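Side-chain contacts in protein (endonuclease) (Salmonella typhimurium, PDB 1BYR), which is named an endonuclease and belongs to the PLD-like family, folding as an alpha/beta protein with helices packed against a mixed beta-sheet: residues K44-A49 with V54-V59; S14-V19 with A39-K44. All blocks are in the same frame, centred on the assembly; numbering follows the deposited sequence.

Contact 1. Residues K44-A49 with V54-V59; sequences KALVAA and VDVKIV
Leu46 and Ile58 reach toward each other across the gap between helix 40-51 and strand 55-61, and their meeting shows how a helix is seated on a neighbouring strand through the ends of apolar side chains. Traced outward from the helix, the CB and CG of Leu46 serve mainly as a spacer, neither coming within packing distance of the strand. A chi1 of -70° puts CG anti to the carbonyl carbon and beside the backbone N, and from there the two methyls diverge, CD1 to Ile58 and CD2 to Val56. Leu46 CD1 meets Ile58 CD1 tip to tip at 4.0 Å, whereas Leu46 CD2 lies 4.3 Å from Val56 CG1. Met32 of strand 29-34 also touches this leucine.

One helical turn further on, the spacing narrows and a smaller residue takes over. The methyl of Ala49 points at the strand, with its CB 4.1 Å from Val54 CB and 4.2 Å from Val56 CG2. Here the backbone joins in: Val54 N donates a hydrogen bond to Ala49 O at 3.1 Å, with an N-H...O angle of 150° and the donor tilted out of the carbonyl plane. This bond brings Val54 CB to 3.3 Å from Ala49 O and, with the contact between the two CB atoms beside it, ties the helix to the start of the strand. Val54 and Val56 continue onto Ile30, and Ile58 onto Ile77 of helix 68-79, and all five touching residues are buried.

The axes of the two segments approach to 8.9 Å and their directions differ by 140°. This is the helix-to-strand half of a beta-alpha-beta crossover, in which helix 40-51 links the adjacent parallel strands 29-34 and 55-61 and lays apolar side chains against both, here against the second.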
loop_
_atom_site.group_PDB
_atom_site.type_symbol
_atom_site.label_atom_id
_atom_site.label_comp_id
_atom_site.label_asym_id
_atom_site.label_seq_id
_atom_site.Cartn_x
_atom_site.Cartn_y
_atom_site.Cartn_z
ATOM N N LYS A 44 11.813 -15.192 -8.485
ATOM C CA LYS A 44 12.239 -15.685 -9.789
ATOM C C LYS A 44 12.296 -14.559 -10.786
ATOM O O LYS A 44 13.216 -14.495 -11.614
ATOM C CB LYS A 44 11.281 -16.749 -10.297
ATOM C CG LYS A 44 11.496 -18.105 -9.655
ATOM C CD LYS A 44 10.482 -19.098 -10.164
ATOM C CE LYS A 44 10.127 -20.081 -9.084
ATOM N NZ LYS A 44 9.865 -21.399 -9.709
ATOM N N ALA A 45 11.308 -13.666 -10.717
ATOM C CA ALA A 45 11.253 -12.520 -11.615
ATOM C C ALA A 45 12.390 -11.522 -11.356
ATOM O O ALA A 45 12.970 -10.978 -12.296
ATOM C CB ALA A 45 9.885 -11.810 -11.494
ATOM N N LEU A 46 12.715 -11.284 -10.087
ATOM C CA LEU A 46 13.788 -10.361 -9.744
ATOM C C LEU A 46 15.132 -10.890 -10.250
ATOM O O LEU A 46 15.920 -10.149 -10.843
ATOM C CB LEU A 46 13.839 -10.130 -8.225
ATOM C CG LEU A 46 12.667 -9.322 -7.650
ATOM C CD1 LEU A 46 12.546 -9.574 -6.137
ATOM C CD2 LEU A 46 12.871 -7.845 -7.953
ATOM N N VAL A 47 15.390 -12.178 -10.039
ATOM C CA VAL A 47 16.643 -12.760 -10.509
ATOM C C VAL A 47 16.687 -12.818 -12.038
ATOM O O VAL A 47 17.763 -12.725 -12.634
ATOM C CB VAL A 47 16.870 -14.169 -9.909
ATOM C CG1 VAL A 47 16.550 -14.164 -8.416
ATOM C CG2 VAL A 47 16.023 -15.178 -10.631
ATOM N N ALA A 48 15.537 -12.954 -12.686
ATOM C CA ALA A 48 15.534 -12.957 -14.151
ATOM C C ALA A 48 15.912 -11.554 -14.609
ATOM O O ALA A 48 16.546 -11.378 -15.651
ATOM C CB ALA A 48 14.170 -13.333 -14.704
ATOM N N ALA A 49 15.528 -10.547 -13.829
ATOM C CA ALA A 49 15.867 -9.166 -14.163
ATOM C C ALA A 49 17.383 -8.992 -14.066
ATOM O O ALA A 49 18.018 -8.433 -14.961
ATOM C CB ALA A 49 15.169 -8.200 -13.208
ATOM N N VAL A 54 19.873 -6.027 -15.369
ATOM C CA VAL A 54 19.277 -4.966 -14.561
ATOM C C VAL A 54 19.946 -4.799 -13.200
ATOM O O VAL A 54 20.251 -5.781 -12.520
ATOM C CB VAL A 54 17.771 -5.214 -14.344
ATOM C CG1 VAL A 54 17.208 -4.186 -13.362
ATOM C CG2 VAL A 54 17.033 -5.147 -15.683
ATOM N N ASP A 55 20.169 -3.545 -12.817
ATOM C CA ASP A 55 20.791 -3.213 -11.538
ATOM C C ASP A 55 19.711 -3.290 -10.452
ATOM O O ASP A 55 18.932 -2.351 -10.263
ATOM C CB ASP A 55 21.399 -1.804 -11.618
ATOM C CG ASP A 55 21.915 -1.292 -10.282
ATOM O OD1 ASP A 55 21.951 -2.063 -9.302
ATOM O OD2 ASP A 55 22.291 -0.105 -10.210
ATOM N N VAL A 56 19.654 -4.433 -9.770
ATOM C CA VAL A 56 18.673 -4.672 -8.710
ATOM C C VAL A 56 19.233 -4.583 -7.281
ATOM O O VAL A 56 20.230 -5.230 -6.946
ATOM C CB VAL A 56 18.015 -6.082 -8.886
ATOM C CG1 VAL A 56 16.863 -6.259 -7.892
ATOM C CG2 VAL A 56 17.512 -6.261 -10.332
ATOM N N LYS A 57 18.597 -3.762 -6.441
ATOM C CA LYS A 57 18.996 -3.630 -5.038
ATOM C C LYS A 57 17.720 -3.656 -4.183
ATOM O O LYS A 57 16.708 -3.022 -4.519
ATOM C CB LYS A 57 19.789 -2.337 -4.819
ATOM C CG LYS A 57 21.185 -2.375 -5.442
ATOM C CD LYS A 57 22.046 -1.228 -4.960
ATOM C CE LYS A 57 23.304 -1.072 -5.806
ATOM N NZ LYS A 57 24.127 0.114 -5.389
ATOM N N ILE A 58 17.766 -4.394 -3.076
ATOM C CA ILE A 58 16.600 -4.560 -2.218
ATOM C C ILE A 58 16.831 -4.363 -0.718
ATOM O O ILE A 58 17.828 -4.826 -0.168
ATOM C CB ILE A 58 16.030 -5.985 -2.435
ATOM C CG1 ILE A 58 15.954 -6.272 -3.931
ATOM C CG2 ILE A 58 14.666 -6.140 -1.766
ATOM C CD1 ILE A 58 15.570 -7.700 -4.270
ATOM N N VAL A 59 15.918 -3.649 -0.057
ATOM C CA VAL A 59 16.001 -3.459 1.394
ATOM C C VAL A 59 14.678 -3.923 1.963
ATOM O O VAL A 59 13.617 -3.453 1.544
ATOM C CB VAL A 59 16.211 -1.985 1.805
ATOM C CG1 VAL A 59 17.652 -1.613 1.598
ATOM C CG2 VAL A 59 15.288 -1.078 1.020
#

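Contact 2. Residues S14-V19 with A39-K44; sequences SARVLV and APDIMK
Val19 and Ile42 make the close-packed half of a helix-to-helix contact, and they do so through a single pair of methyls. Val19 CG1 lies 3.9 Å from Ile42 CD1, the two side chains crossing at about a right angle. In Ile42, CG1 already leads toward helix 14-25, and a chi2 of -63° carries CD1 nearer still. Because the CA atoms of Val19 and Ile42 remain 8.2 Å apart, side-chain tips rather than backbones bridge the helices. Phe110 and Phe112 add their side chains to Val19, as does Ala124 of strand 122-128, and both members of the methyl pair are buried.

Arg16 and Asp41 form the looser, partly exposed side. The carboxylate oxygen Asp41 OD2 sits at the edge of the guanidinium, near its plane, yet the two flat groups are turned 76° apart. Asp41 OD2 is 4.0 Å from Arg16 CG and 4.1 Å from Arg16 NE, so these opposite charges lie near each other, beyond salt-bridge distance, and any attraction is probably modest. The stronger partner of Arg16 is Glu117 of helix 114-118, whose OE1 forms a salt bridge with Arg16 NH2. Glu117 also brings its second oxygen close to Asp41 OD1, a like-charge approach that the nearby arginine would be expected to offset.

An apolar point contact beside a partly exposed charged cluster thus joins helices 14-25 and 40-51, as neighbouring helices meet when layered on the sheet of an alpha/beta fold.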
loop_
_atom_site.group_PDB
_atom_site.type_symbol
_atom_site.label_atom_id
_atom_site.label_comp_id
_atom_site.label_asym_id
_atom_site.label_seq_id
_atom_site.Cartn_x
_atom_site.Cartn_y
_atom_site.Cartn_z
ATOM N N SER A 14 -5.097 -10.056 -10.817
ATOM C CA SER A 14 -4.525 -8.963 -11.593
ATOM C C SER A 14 -3.385 -8.205 -10.901
ATOM O O SER A 14 -2.504 -7.661 -11.571
ATOM C CB SER A 14 -5.626 -7.987 -12.006
ATOM O OG SER A 14 -6.357 -7.567 -10.875
ATOM N N ALA A 15 -3.390 -8.165 -9.573
ATOM C CA ALA A 15 -2.324 -7.470 -8.848
ATOM C C ALA A 15 -0.991 -8.196 -9.054
ATOM O O ALA A 15 0.025 -7.594 -9.413
ATOM C CB ALA A 15 -2.641 -7.409 -7.369
ATOM N N ARG A 16 -0.999 -9.498 -8.821
ATOM C CA ARG A 16 0.201 -10.295 -8.974
ATOM C C ARG A 16 0.788 -10.116 -10.382
ATOM O O ARG A 16 1.974 -9.823 -10.537
ATOM C CB ARG A 16 -0.136 -11.765 -8.696
ATOM C CG ARG A 16 0.946 -12.760 -9.063
ATOM C CD ARG A 16 0.322 -14.105 -9.407
ATOM N NE ARG A 16 0.889 -15.164 -8.585
ATOM C CZ ARG A 16 0.193 -16.142 -8.018
ATOM N NH1 ARG A 16 -1.118 -16.197 -8.161
ATOM N NH2 ARG A 16 0.816 -17.058 -7.292
ATOM N N VAL A 17 -0.043 -10.280 -11.404
ATOM C CA VAL A 17 0.422 -10.143 -12.780
ATOM C C VAL A 17 1.001 -8.760 -13.055
ATOM O O VAL A 17 2.023 -8.639 -13.728
ATOM C CB VAL A 17 -0.720 -10.464 -13.791
ATOM C CG1 VAL A 17 -0.264 -10.198 -15.206
ATOM C CG2 VAL A 17 -1.113 -11.930 -13.665
ATOM N N LEU A 18 0.363 -7.716 -12.526
ATOM C CA LEU A 18 0.828 -6.341 -12.710
ATOM C C LEU A 18 2.188 -6.115 -12.057
ATOM O O LEU A 18 3.074 -5.476 -12.632
ATOM C CB LEU A 18 -0.200 -5.349 -12.127
ATOM C CG LEU A 18 0.178 -3.873 -12.224
ATOM C CD1 LEU A 18 0.586 -3.544 -13.654
ATOM C CD2 LEU A 18 -0.998 -2.999 -11.787
ATOM N N VAL A 19 2.351 -6.632 -10.843
ATOM C CA VAL A 19 3.617 -6.498 -10.138
ATOM C C VAL A 19 4.707 -7.213 -10.957
ATOM O O VAL A 19 5.802 -6.676 -11.137
ATOM C CB VAL A 19 3.511 -7.105 -8.710
ATOM C CG1 VAL A 19 4.887 -7.154 -8.048
ATOM C CG2 VAL A 19 2.543 -6.270 -7.867
ATOM N N ALA A 39 7.288 -14.448 -1.661
ATOM C CA ALA A 39 6.743 -15.028 -2.896
ATOM C C ALA A 39 7.752 -15.567 -3.916
ATOM O O ALA A 39 8.469 -14.799 -4.562
ATOM C CB ALA A 39 5.815 -14.020 -3.573
ATOM N N PRO A 40 7.799 -16.900 -4.101
ATOM C CA PRO A 40 8.748 -17.484 -5.060
ATOM C C PRO A 40 8.672 -16.862 -6.460
ATOM O O PRO A 40 9.698 -16.611 -7.077
ATOM C CB PRO A 40 8.397 -18.975 -5.056
ATOM C CG PRO A 40 7.789 -19.200 -3.707
ATOM C CD PRO A 40 6.999 -17.942 -3.431
ATOM N N ASP A 41 7.456 -16.610 -6.945
ATOM C CA ASP A 41 7.245 -16.012 -8.262
ATOM C C ASP A 41 7.933 -14.645 -8.392
ATOM O O ASP A 41 8.524 -14.328 -9.430
ATOM C CB ASP A 41 5.754 -15.855 -8.521
ATOM C CG ASP A 41 5.123 -14.801 -7.641
ATOM O OD1 ASP A 41 5.066 -15.005 -6.410
ATOM O OD2 ASP A 41 4.688 -13.762 -8.180
ATOM N N ILE A 42 7.845 -13.839 -7.334
ATOM C CA ILE A 42 8.463 -12.516 -7.296
ATOM C C ILE A 42 9.996 -12.653 -7.321
ATOM O O ILE A 42 10.699 -11.911 -8.035
ATOM C CB ILE A 42 8.043 -11.741 -5.997
ATOM C CG1 ILE A 42 6.517 -11.573 -5.965
ATOM C CG2 ILE A 42 8.700 -10.352 -5.952
ATOM C CD1 ILE A 42 5.970 -10.747 -7.096
ATOM N N MET A 43 10.520 -13.591 -6.536
ATOM C CA MET A 43 11.969 -13.820 -6.485
ATOM C C MET A 43 12.509 -14.267 -7.837
ATOM O O MET A 43 13.535 -13.768 -8.299
ATOM C CB MET A 43 12.306 -14.866 -5.422
ATOM C CG MET A 43 11.686 -14.566 -4.042
ATOM S SD MET A 43 12.022 -12.878 -3.423
ATOM C CE MET A 43 10.569 -12.654 -2.306
ATOM N N LYS A 44 11.813 -15.192 -8.485
ATOM C CA LYS A 44 12.239 -15.685 -9.789
ATOM C C LYS A 44 12.296 -14.559 -10.786
ATOM O O LYS A 44 13.216 -14.495 -11.614
ATOM C CB LYS A 44 11.281 -16.749 -10.297
ATOM C CG LYS A 44 11.496 -18.105 -9.655
ATOM C CD LYS A 44 10.482 -19.098 -10.164
ATOM C CE LYS A 44 10.127 -20.081 -9.084
ATOM N NZ LYS A 44 9.865 -21.399 -9.709
#

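How the contacts relate
Both contacts draw on helix 40-51, and their centres lie 12 Å apart. They follow one another along the chain: contact 2 joins helix 14-25 to the first turn of helix 40-51, and contact 1 carries the same helix on to strand 55-61. The segments overlap at Lys44, which takes no part in either contact, and touch nowhere else. In these two contacts the helix thus meets another helix near its start and a strand of the mixed sheet along its later turns, while helix 68-79 is a further neighbour. This ties the helix preceding strand 29-34 to the beta-alpha-beta unit, in a helix layer packed on the mixed sheet.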